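Local coordinates for protein ribonuclease J (Methanolobus psychrophilus R15, PDB 5HAB) that probably degrades RNA as an exoribonuclease of the beta-CASP metallo-beta-lactamase family, captured here in complex with RNA, at residues G56-L59 with D60-Q63; N376-N380 with P381-A385; C102-A106 with L107-G111. The protein carries 1 engineered substitution. All blocks are in the same frame, centred on the assembly; numbering follows the deposited sequence.

Overall arrangement
The three contacts each join a loop to the start of the helix that follows it, and all three face the bound RNA. Contact 3 is buried, close to the centre of the chain, in the metallo-beta-lactamase part, where histidines and an aspartate gather after strand 96-102. Contacts 1 and 2 are only partly buried and both touch the second subunit. Contact 1 is rich in charge, with two arginines holding a sulfate, whereas contact 2 relies on a capping asparagine and on apolar groups laid against adenine bases. Residues 60-63 pack on 380-383, joining contacts 1 and 2, while I57 N and L107 O probably form a hydrogen bond between contacts 1 and 3.

Contact 1 (G56-L59 with D60-Q63); sequences GIRL and DRVQ. With SO4 (sulfate ion), chain G; nucleotides of chain D.
The carbonyl oxygen of L59 is gripped twice, by V62 N at 2.9 Å and by Q63 N at 3.2 Å, and these bonds wind the chain into the one-turn helix 60-63. The turn follows the loop after strand 49-53 of the metallo-beta-lactamase sheet. Beside the turn, R58 forms a salt bridge in which its NE meets D60 OD2 at 2.5 Å on the syn side of the carboxylate. R58 starts with CG anti to the backbone N (chi1 178°) and stays extended, which carries its guanidinium past D60 to a sulfate ion. Two planar cationic groups then overlap: R61 folds back at chi2 and lays NH2 over one face of the R58 guanidinium, the planes 33° apart. The shared anion probably offsets the nearness of the two cationic groups, since R58 NH2 donates to sulfate O2 at 3.1 Å and R61 NH1 to sulfate O1 at 2.7 Å. Long arginines suit the place because R58 reaches the anion from the loop and R61 from the helix, three residues further on, with Y388 and M396 of the second subunit packed nearby. D60 also faces the RNA, its OD1 lying 2.9 Å from N6 of the second adenosine of chain D. Further along the same base, Q63 OE1 comes within 3.5 Å of N1.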
loop_
_atom_site.group_PDB
_atom_site.type_symbol
_atom_site.label_atom_id
_atom_site.label_comp_id
_atom_site.label_asym_id
_atom_site.label_seq_id
_atom_site.Cartn_x
_atom_site.Cartn_y
_atom_site.Cartn_z
ATOM N N GLY B 56 11.206 -17.534 23.261
ATOM C CA GLY B 56 10.059 -17.622 22.373
ATOM C C GLY B 56 10.261 -18.419 21.102
ATOM O O GLY B 56 11.373 -18.840 20.790
ATOM N N ILE B 57 9.172 -18.649 20.377
ATOM C CA ILE B 57 9.243 -19.326 19.089
ATOM C C ILE B 57 8.704 -18.402 17.990
ATOM O O ILE B 57 7.863 -17.543 18.256
ATOM C CB ILE B 57 8.484 -20.677 19.136
ATOM C CG1 ILE B 57 8.758 -21.503 17.878
ATOM C CG2 ILE B 57 6.994 -20.458 19.338
ATOM C CD1 ILE B 57 8.173 -22.889 17.917
ATOM N N ARG B 58 9.210 -18.564 16.767
ATOM C CA ARG B 58 8.696 -17.842 15.603
ATOM C C ARG B 58 7.941 -18.810 14.687
ATOM O O ARG B 58 8.543 -19.681 14.062
ATOM C CB ARG B 58 9.834 -17.161 14.837
ATOM C CG ARG B 58 9.381 -16.423 13.592
ATOM C CD ARG B 58 10.555 -15.890 12.773
ATOM N NE ARG B 58 10.089 -15.200 11.572
ATOM C CZ ARG B 58 10.882 -14.649 10.657
ATOM N NH1 ARG B 58 12.201 -14.693 10.795
ATOM N NH2 ARG B 58 10.349 -14.046 9.603
ATOM N N LEU B 59 6.630 -18.630 14.579
ATOM C CA LEU B 59 5.775 -19.629 13.937
ATOM C C LEU B 59 5.892 -19.710 12.417
ATOM O O LEU B 59 5.843 -20.806 11.859
ATOM C CB LEU B 59 4.314 -19.371 14.308
ATOM C CG LEU B 59 3.863 -19.878 15.679
ATOM C CD1 LEU B 59 4.442 -21.262 15.958
ATOM C CD2 LEU B 59 4.240 -18.889 16.777
ATOM N N ASP B 60 6.042 -18.571 11.741
ATOM C CA ASP B 60 6.079 -18.577 10.274
ATOM C C ASP B 60 7.268 -19.362 9.723
ATOM O O ASP B 60 7.194 -19.907 8.622
ATOM C CB ASP B 60 6.076 -17.153 9.707
ATOM C CG ASP B 60 6.785 -16.164 10.596
ATOM O OD1 ASP B 60 6.122 -15.596 11.490
ATOM O OD2 ASP B 60 7.997 -15.946 10.388
ATOM N N ARG B 61 8.364 -19.426 10.477
ATOM C CA ARG B 61 9.516 -20.218 10.044
ATOM C C ARG B 61 9.229 -21.720 10.089
ATOM O O ARG B 61 9.928 -22.510 9.457
ATOM C CB ARG B 61 10.745 -19.907 10.904
ATOM C CG ARG B 61 11.561 -18.706 10.461
ATOM C CD ARG B 61 12.058 -18.933 9.041
ATOM N NE ARG B 61 13.081 -17.976 8.639
ATOM C CZ ARG B 61 12.832 -16.827 8.024
ATOM N NH1 ARG B 61 13.833 -16.023 7.695
ATOM N NH2 ARG B 61 11.581 -16.484 7.744
ATOM N N VAL B 62 8.187 -22.102 10.819
ATOM C CA VAL B 62 7.746 -23.488 10.862
ATOM C C VAL B 62 6.790 -23.750 9.694
ATOM O O VAL B 62 6.808 -24.823 9.088
ATOM C CB VAL B 62 7.083 -23.812 12.218
ATOM C CG1 VAL B 62 6.368 -25.152 12.171
ATOM C CG2 VAL B 62 8.119 -23.789 13.337
ATOM N N GLN B 63 5.988 -22.745 9.359
ATOM C CA GLN B 63 4.944 -22.878 8.344
ATOM C C GLN B 63 5.486 -22.971 6.919
ATOM O O GLN B 63 4.879 -23.617 6.067
ATOM C CB GLN B 63 3.969 -21.706 8.450
ATOM C CG GLN B 63 3.276 -21.618 9.797
ATOM C CD GLN B 63 2.315 -20.454 9.886
ATOM O OE1 GLN B 63 2.576 -19.472 10.582
ATOM N NE2 GLN B 63 1.193 -20.559 9.185
HETATM S S SO4 G . 12.318 -12.893 6.937
HETATM O O1 SO4 G . 12.047 -14.287 6.603
HETATM O O2 SO4 G . 12.871 -12.821 8.289
HETATM O O3 SO4 G . 11.069 -12.131 6.856
HETATM O O4 SO4 G . 13.296 -12.358 5.994
ATOM P P A D 2 2.212 -11.867 19.670
ATOM O OP1 A D 2 2.476 -10.708 20.562
ATOM O OP2 A D 2 3.129 -13.035 19.680
ATOM O "O5'" A D 2 0.730 -12.371 19.975
ATOM C "C5'" A D 2 0.472 -13.737 20.275
ATOM C "C4'" A D 2 -0.539 -14.342 19.333
ATOM O "O4'" A D 2 -0.374 -13.783 18.004
ATOM C "C3'" A D 2 -0.428 -15.847 19.130
ATOM O "O3'" A D 2 -1.073 -16.586 20.154
ATOM C "C2'" A D 2 -1.035 -16.056 17.748
ATOM O "O2'" A D 2 -2.452 -16.107 17.818
ATOM C "C1'" A D 2 -0.624 -14.770 17.028
ATOM N N9 A D 2 0.589 -14.932 16.203
ATOM C C8 A D 2 1.784 -14.271 16.349
ATOM N N7 A D 2 2.686 -14.594 15.454
ATOM C C5 A D 2 2.037 -15.522 14.653
ATOM C C6 A D 2 2.458 -16.245 13.523
ATOM N N6 A D 2 3.680 -16.139 12.990
ATOM N N1 A D 2 1.567 -17.092 12.958
ATOM C C2 A D 2 0.343 -17.195 13.498
ATOM N N3 A D 2 -0.168 -16.567 14.556
ATOM C C4 A D 2 0.739 -15.731 15.092
#

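Contact 2 (N376-N380 with P381-A385); sequences NVIPN and PMTQA. With nucleotides of chain D.
The carboxamide of N380 has P381 over one face, where CD stands 3.4 Å from N380 CG, while CB of D60 approaches its OD1 from the opposite face. At the edge, ND2 donates to the hydroxyl of Y388 in the second subunit. This asparagine is the N-cap of helix 381-396: chi1 of -177° sets the carboxamide beside the carbonyl carbon, where OD1 accepts from M382 N at 3.1 Å, the donor standing above the carbonyl plane. N380 O then accepts from Q384 N at 3.0 Å, the first i to i+4 bond of the helix. Asparagine suits the cap because one short side chain both accepts at the helix start and donates to the neighbouring subunit. Before it, P379 is the centre of an inverse gamma turn closed by N380 N and I378 O, 2.6 Å apart, and its ring lies over the first adenine of chain D, CG 3.8 Å from C6. I378 reaches the second adenine instead, with CG1 3.8 Å from N9 over the face of that base. T383 adds its methyl CG2, 3.3 Å from N1 of the same adenine, while its OG1 turns to the carbonyls of I378 and N380. The whole turn links strand 370-374 of the parallel beta-CASP sheet to helix 381-396, whose first turn abuts Q63 of the short helix 60-63.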
loop_
_atom_site.group_PDB
_atom_site.type_symbol
_atom_site.label_atom_id
_atom_site.label_comp_id
_atom_site.label_asym_id
_atom_site.label_seq_id
_atom_site.Cartn_x
_atom_site.Cartn_y
_atom_site.Cartn_z
ATOM N N ASN B 376 -6.570 -9.559 14.793
ATOM C CA ASN B 376 -6.012 -9.020 13.563
ATOM C C ASN B 376 -5.376 -10.129 12.739
ATOM O O ASN B 376 -5.115 -11.218 13.248
ATOM C CB ASN B 376 -4.969 -7.946 13.875
ATOM C CG ASN B 376 -3.750 -8.511 14.597
ATOM O OD1 ASN B 376 -3.847 -9.502 15.328
ATOM N ND2 ASN B 376 -2.595 -7.884 14.391
ATOM N N VAL B 377 -5.124 -9.850 11.465
ATOM C CA VAL B 377 -4.385 -10.782 10.629
ATOM C C VAL B 377 -2.902 -10.473 10.795
ATOM O O VAL B 377 -2.482 -9.332 10.597
ATOM C CB VAL B 377 -4.812 -10.686 9.149
ATOM C CG1 VAL B 377 -4.255 -11.861 8.349
ATOM C CG2 VAL B 377 -6.327 -10.613 9.031
ATOM N N ILE B 378 -2.111 -11.477 11.161
ATOM C CA ILE B 378 -0.669 -11.291 11.306
ATOM C C ILE B 378 -0.033 -11.068 9.939
ATOM O O ILE B 378 -0.234 -11.863 9.020
ATOM C CB ILE B 378 -0.002 -12.474 12.053
ATOM C CG1 ILE B 378 -0.404 -12.492 13.534
ATOM C CG2 ILE B 378 1.509 -12.423 11.904
ATOM C CD1 ILE B 378 -1.745 -13.093 13.837
ATOM N N PRO B 379 0.733 -9.971 9.800
ATOM C CA PRO B 379 1.337 -9.550 8.528
ATOM C C PRO B 379 2.425 -10.491 8.016
ATOM O O PRO B 379 3.555 -10.063 7.790
ATOM C CB PRO B 379 1.938 -8.178 8.865
ATOM C CG PRO B 379 1.225 -7.730 10.097
ATOM C CD PRO B 379 0.968 -8.984 10.866
ATOM N N ASN B 380 2.075 -11.758 7.828
ATOM C CA ASN B 380 2.969 -12.726 7.212
ATOM C C ASN B 380 2.196 -13.488 6.141
ATOM O O ASN B 380 1.053 -13.880 6.367
ATOM C CB ASN B 380 3.537 -13.685 8.260
ATOM C CG ASN B 380 4.535 -14.661 7.676
ATOM O OD1 ASN B 380 4.165 -15.746 7.226
ATOM N ND2 ASN B 380 5.810 -14.278 7.673
ATOM N N PRO B 381 2.817 -13.695 4.971
ATOM C CA PRO B 381 2.159 -14.325 3.818
ATOM C C PRO B 381 1.507 -15.687 4.109
ATOM O O PRO B 381 0.459 -15.983 3.534
ATOM C CB PRO B 381 3.301 -14.469 2.810
ATOM C CG PRO B 381 4.221 -13.341 3.144
ATOM C CD PRO B 381 4.176 -13.232 4.641
ATOM N N MET B 382 2.102 -16.487 4.987
ATOM C CA MET B 382 1.544 -17.793 5.342
ATOM C C MET B 382 0.169 -17.680 5.996
ATOM O O MET B 382 -0.809 -18.307 5.557
ATOM C CB MET B 382 2.490 -18.539 6.284
ATOM C CG MET B 382 3.876 -18.730 5.736
ATOM S SD MET B 382 3.834 -19.761 4.268
ATOM C CE MET B 382 4.466 -18.626 3.089
ATOM N N THR B 383 0.106 -16.890 7.064
ATOM C CA THR B 383 -1.127 -16.734 7.815
ATOM C C THR B 383 -2.148 -15.913 7.030
ATOM O O THR B 383 -3.355 -16.091 7.201
ATOM C CB THR B 383 -0.876 -16.077 9.180
ATOM O OG1 THR B 383 -0.192 -14.832 8.995
ATOM C CG2 THR B 383 -0.035 -16.988 10.044
ATOM N N GLN B 384 -1.665 -15.020 6.172
ATOM C CA GLN B 384 -2.561 -14.269 5.302
ATOM C C GLN B 384 -3.195 -15.221 4.285
ATOM O O GLN B 384 -4.372 -15.087 3.961
ATOM C CB GLN B 384 -1.824 -13.119 4.598
ATOM C CG GLN B 384 -1.403 -11.974 5.529
ATOM C CD GLN B 384 -0.510 -10.945 4.846
ATOM O OE1 GLN B 384 0.317 -11.284 3.997
ATOM N NE2 GLN B 384 -0.661 -9.683 5.233
ATOM N N ALA B 385 -2.425 -16.195 3.805
ATOM C CA ALA B 385 -2.979 -17.231 2.936
ATOM C C ALA B 385 -4.031 -18.050 3.679
ATOM O O ALA B 385 -5.153 -18.203 3.199
ATOM C CB ALA B 385 -1.887 -18.137 2.400
ATOM O OP3 A D 1 -2.662 -7.023 17.301
ATOM P P A D 1 -1.428 -7.012 18.122
ATOM O OP1 A D 1 -1.750 -7.542 19.472
ATOM O OP2 A D 1 -0.805 -5.670 18.004
ATOM O "O5'" A D 1 -0.401 -8.000 17.426
ATOM C "C5'" A D 1 -0.774 -9.322 17.051
ATOM C "C4'" A D 1 0.447 -10.181 16.836
ATOM O "O4'" A D 1 1.082 -9.777 15.591
ATOM C "C3'" A D 1 1.511 -10.051 17.924
ATOM O "O3'" A D 1 2.143 -11.305 18.166
ATOM C "C2'" A D 1 2.507 -9.061 17.326
ATOM O "O2'" A D 1 3.826 -9.196 17.811
ATOM C "C1'" A D 1 2.418 -9.371 15.831
ATOM N N9 A D 1 2.684 -8.192 14.999
ATOM C C8 A D 1 2.239 -6.913 15.246
ATOM N N7 A D 1 2.622 -6.027 14.358
ATOM C C5 A D 1 3.380 -6.772 13.463
ATOM C C6 A D 1 4.069 -6.410 12.291
ATOM N N6 A D 1 4.104 -5.162 11.806
ATOM N N1 A D 1 4.727 -7.388 11.626
ATOM C C2 A D 1 4.691 -8.637 12.115
ATOM N N3 A D 1 4.077 -9.101 13.205
ATOM C C4 A D 1 3.432 -8.107 13.845
ATOM P P A D 2 2.212 -11.867 19.670
ATOM O OP1 A D 2 2.476 -10.708 20.562
ATOM O OP2 A D 2 3.129 -13.035 19.680
ATOM O "O5'" A D 2 0.730 -12.371 19.975
ATOM C "C5'" A D 2 0.472 -13.737 20.275
ATOM C "C4'" A D 2 -0.539 -14.342 19.333
ATOM O "O4'" A D 2 -0.374 -13.783 18.004
ATOM C "C3'" A D 2 -0.428 -15.847 19.130
ATOM O "O3'" A D 2 -1.073 -16.586 20.154
ATOM C "C2'" A D 2 -1.035 -16.056 17.748
ATOM O "O2'" A D 2 -2.452 -16.107 17.818
ATOM C "C1'" A D 2 -0.624 -14.770 17.028
ATOM N N9 A D 2 0.589 -14.932 16.203
ATOM C C8 A D 2 1.784 -14.271 16.349
ATOM N N7 A D 2 2.686 -14.594 15.454
ATOM C C5 A D 2 2.037 -15.522 14.653
ATOM C C6 A D 2 2.458 -16.245 13.523
ATOM N N6 A D 2 3.680 -16.139 12.990
ATOM N N1 A D 2 1.567 -17.092 12.958
ATOM C C2 A D 2 0.343 -17.195 13.498
ATOM N N3 A D 2 -0.168 -16.567 14.556
ATOM C C4 A D 2 0.739 -15.731 15.092
#

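Contact 3 (C102-A106 with L107-G111); sequences CTHGA and LDHIG. Engineered in segment 102-106: A106 (natural residue His). With nucleotides of chain D.
From CB outward, H109 lies against H104: its CB is 3.5 Å from H104 CE1, its CG sits over the same carbon, and its ND1 stands over the centre of the H104 ring. The rings form an offset stack, centroids 3.6 Å apart and planes at 9°. At the tip, H109 NE2 is hydrogen-bonded to H432, whose ring is almost perpendicular. The sequence here, H104-G105-A106-L107-D108-H109, is the HxHxDH signature of the metallo-beta-lactamase fold with its second histidine replaced by the engineered A106. In relatives this signature supplies ligands for catalytic zinc ions, and the cluster probably marks the active site. H104 enters it with CG between the backbone N and the carbonyl carbon (chi1 64°), which folds the ring back so that ND1 accepts from A106 N at 3.0 Å. That bond fixes the ring's rotation, and NE2 goes to D196, a second carboxylate of the cluster. D108 meets the same ring at its edge, OD1 in plane and 3.3 Å from H104 CE1. In the backbone, A106 O accepts from H109 N at 2.9 Å and also from I110 N, closing the first turn of helix 107-110 with A106 as N-cap residue. I110 packs its CG2 against C102 SG, a suitable apolar filler between the end of strand 96-102 and helix 128-138. T103 holds its OG1 to D54, beside H109. The helix start points at the RNA and may help polarise its phosphate: the methyl CB of A106 lies 3.2 Å from OP2 of the third adenosine of chain D, and L107 N donates to that oxygen at 3.1 Å.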
loop_
_atom_site.group_PDB
_atom_site.type_symbol
_atom_site.label_atom_id
_atom_site.label_comp_id
_atom_site.label_asym_id
_atom_site.label_seq_id
_atom_site.Cartn_x
_atom_site.Cartn_y
_atom_site.Cartn_z
ATOM N N CYS B 102 10.341 -15.696 32.575
ATOM C CA CYS B 102 9.341 -15.607 31.520
ATOM C C CYS B 102 8.323 -14.543 31.892
ATOM O O CYS B 102 7.570 -14.705 32.854
ATOM C CB CYS B 102 8.658 -16.948 31.298
ATOM S SG CYS B 102 9.727 -18.185 30.555
ATOM N N THR B 103 8.293 -13.455 31.124
ATOM C CA THR B 103 7.483 -12.303 31.496
ATOM C C THR B 103 5.999 -12.536 31.226
ATOM O O THR B 103 5.154 -11.844 31.791
ATOM C CB THR B 103 7.936 -11.034 30.754
ATOM O OG1 THR B 103 8.114 -11.336 29.366
ATOM C CG2 THR B 103 9.249 -10.519 31.331
ATOM N N HIS B 104 5.686 -13.510 30.376
ATOM C CA HIS B 104 4.305 -13.982 30.235
ATOM C C HIS B 104 4.264 -15.331 29.529
ATOM O O HIS B 104 5.303 -15.880 29.157
ATOM C CB HIS B 104 3.426 -12.961 29.484
ATOM C CG HIS B 104 3.835 -12.719 28.063
ATOM N ND1 HIS B 104 3.854 -13.714 27.111
ATOM C CD2 HIS B 104 4.201 -11.582 27.424
ATOM C CE1 HIS B 104 4.239 -13.208 25.953
ATOM N NE2 HIS B 104 4.453 -11.914 26.115
ATOM N N GLY B 105 3.060 -15.850 29.312
ATOM C CA GLY B 105 2.909 -17.215 28.850
ATOM C C GLY B 105 2.515 -17.462 27.406
ATOM O O GLY B 105 2.124 -18.578 27.060
ATOM N N ALA B 106 2.631 -16.448 26.554
ATOM C CA ALA B 106 2.331 -16.624 25.134
ATOM C C ALA B 106 3.544 -17.225 24.436
ATOM O O ALA B 106 4.657 -17.154 24.963
ATOM C CB ALA B 106 1.940 -15.303 24.495
ATOM N N LEU B 107 3.337 -17.793 23.248
ATOM C CA LEU B 107 4.380 -18.575 22.573
ATOM C C LEU B 107 5.617 -17.783 22.159
ATOM O O LEU B 107 6.676 -18.363 21.941
ATOM C CB LEU B 107 3.824 -19.278 21.332
ATOM C CG LEU B 107 2.947 -20.518 21.523
ATOM C CD1 LEU B 107 2.697 -21.176 20.179
ATOM C CD2 LEU B 107 3.593 -21.499 22.482
ATOM N N ASP B 108 5.491 -16.470 22.020
ATOM C CA ASP B 108 6.651 -15.681 21.637
ATOM C C ASP B 108 7.510 -15.396 22.871
ATOM O O ASP B 108 8.542 -14.735 22.774
ATOM C CB ASP B 108 6.233 -14.382 20.940
ATOM C CG ASP B 108 5.629 -13.376 21.890
ATOM O OD1 ASP B 108 4.764 -13.755 22.707
ATOM O OD2 ASP B 108 6.034 -12.200 21.822
ATOM N N HIS B 109 7.092 -15.918 24.024
ATOM C CA HIS B 109 7.909 -15.851 25.231
ATOM C C HIS B 109 8.228 -17.214 25.858
ATOM O O HIS B 109 9.259 -17.363 26.508
ATOM C CB HIS B 109 7.239 -14.964 26.278
ATOM C CG HIS B 109 7.483 -13.506 26.070
ATOM N ND1 HIS B 109 7.222 -12.559 27.036
ATOM C CD2 HIS B 109 7.962 -12.830 24.999
ATOM C CE1 HIS B 109 7.530 -11.361 26.569
ATOM N NE2 HIS B 109 7.981 -11.499 25.335
ATOM N N ILE B 110 7.370 -18.213 25.670
ATOM C CA ILE B 110 7.642 -19.521 26.265
ATOM C C ILE B 110 7.621 -20.649 25.245
ATOM O O ILE B 110 7.812 -21.805 25.606
ATOM C CB ILE B 110 6.657 -19.845 27.410
ATOM C CG1 ILE B 110 5.251 -20.111 26.864
ATOM C CG2 ILE B 110 6.666 -18.745 28.459
ATOM C CD1 ILE B 110 4.327 -20.768 27.869
ATOM N N GLY B 111 7.409 -20.318 23.976
ATOM C CA GLY B 111 7.306 -21.334 22.941
ATOM C C GLY B 111 8.527 -22.221 22.753
ATOM O O GLY B 111 8.407 -23.350 22.279
ATOM P P A D 3 -0.213 -17.406 21.235
ATOM O OP1 A D 3 -1.148 -17.963 22.248
ATOM O OP2 A D 3 0.914 -16.550 21.679
ATOM O "O5'" A D 3 0.404 -18.613 20.395
ATOM C "C5'" A D 3 -0.393 -19.729 20.016
ATOM C "C4'" A D 3 -0.984 -19.552 18.638
ATOM O "O4'" A D 3 0.020 -19.788 17.617
ATOM C "C3'" A D 3 -2.113 -20.498 18.268
ATOM O "O3'" A D 3 -3.356 -20.099 18.817
ATOM C "C2'" A D 3 -2.088 -20.473 16.744
ATOM O "O2'" A D 3 -2.754 -19.318 16.251
ATOM C "C1'" A D 3 -0.590 -20.324 16.460
ATOM N N9 A D 3 0.056 -21.603 16.101
ATOM C C8 A D 3 0.735 -22.495 16.896
ATOM N N7 A D 3 1.192 -23.541 16.243
ATOM C C5 A D 3 0.788 -23.322 14.931
ATOM C C6 A D 3 0.956 -24.059 13.740
ATOM N N6 A D 3 1.606 -25.224 13.669
ATOM N N1 A D 3 0.425 -23.551 12.605
ATOM C C2 A D 3 -0.228 -22.384 12.665
ATOM N N3 A D 3 -0.449 -21.602 13.717
ATOM C C4 A D 3 0.089 -22.132 14.832
ATOM P P A D 2 2.212 -11.867 19.670
ATOM O OP1 A D 2 2.476 -10.708 20.562
ATOM O OP2 A D 2 3.129 -13.035 19.680
ATOM O "O5'" A D 2 0.730 -12.371 19.975
ATOM C "C5'" A D 2 0.472 -13.737 20.275
ATOM C "C4'" A D 2 -0.539 -14.342 19.333
ATOM O "O4'" A D 2 -0.374 -13.783 18.004
ATOM C "C3'" A D 2 -0.428 -15.847 19.130
ATOM O "O3'" A D 2 -1.073 -16.586 20.154
ATOM C "C2'" A D 2 -1.035 -16.056 17.748
ATOM O "O2'" A D 2 -2.452 -16.107 17.818
ATOM C "C1'" A D 2 -0.624 -14.770 17.028
ATOM N N9 A D 2 0.589 -14.932 16.203
ATOM C C8 A D 2 1.784 -14.271 16.349
ATOM N N7 A D 2 2.686 -14.594 15.454
ATOM C C5 A D 2 2.037 -15.522 14.653
ATOM C C6 A D 2 2.458 -16.245 13.523
ATOM N N6 A D 2 3.680 -16.139 12.990
ATOM N N1 A D 2 1.567 -17.092 12.958
ATOM C C2 A D 2 0.343 -17.195 13.498
ATOM N N3 A D 2 -0.168 -16.567 14.556
ATOM C C4 A D 2 0.739 -15.731 15.092
#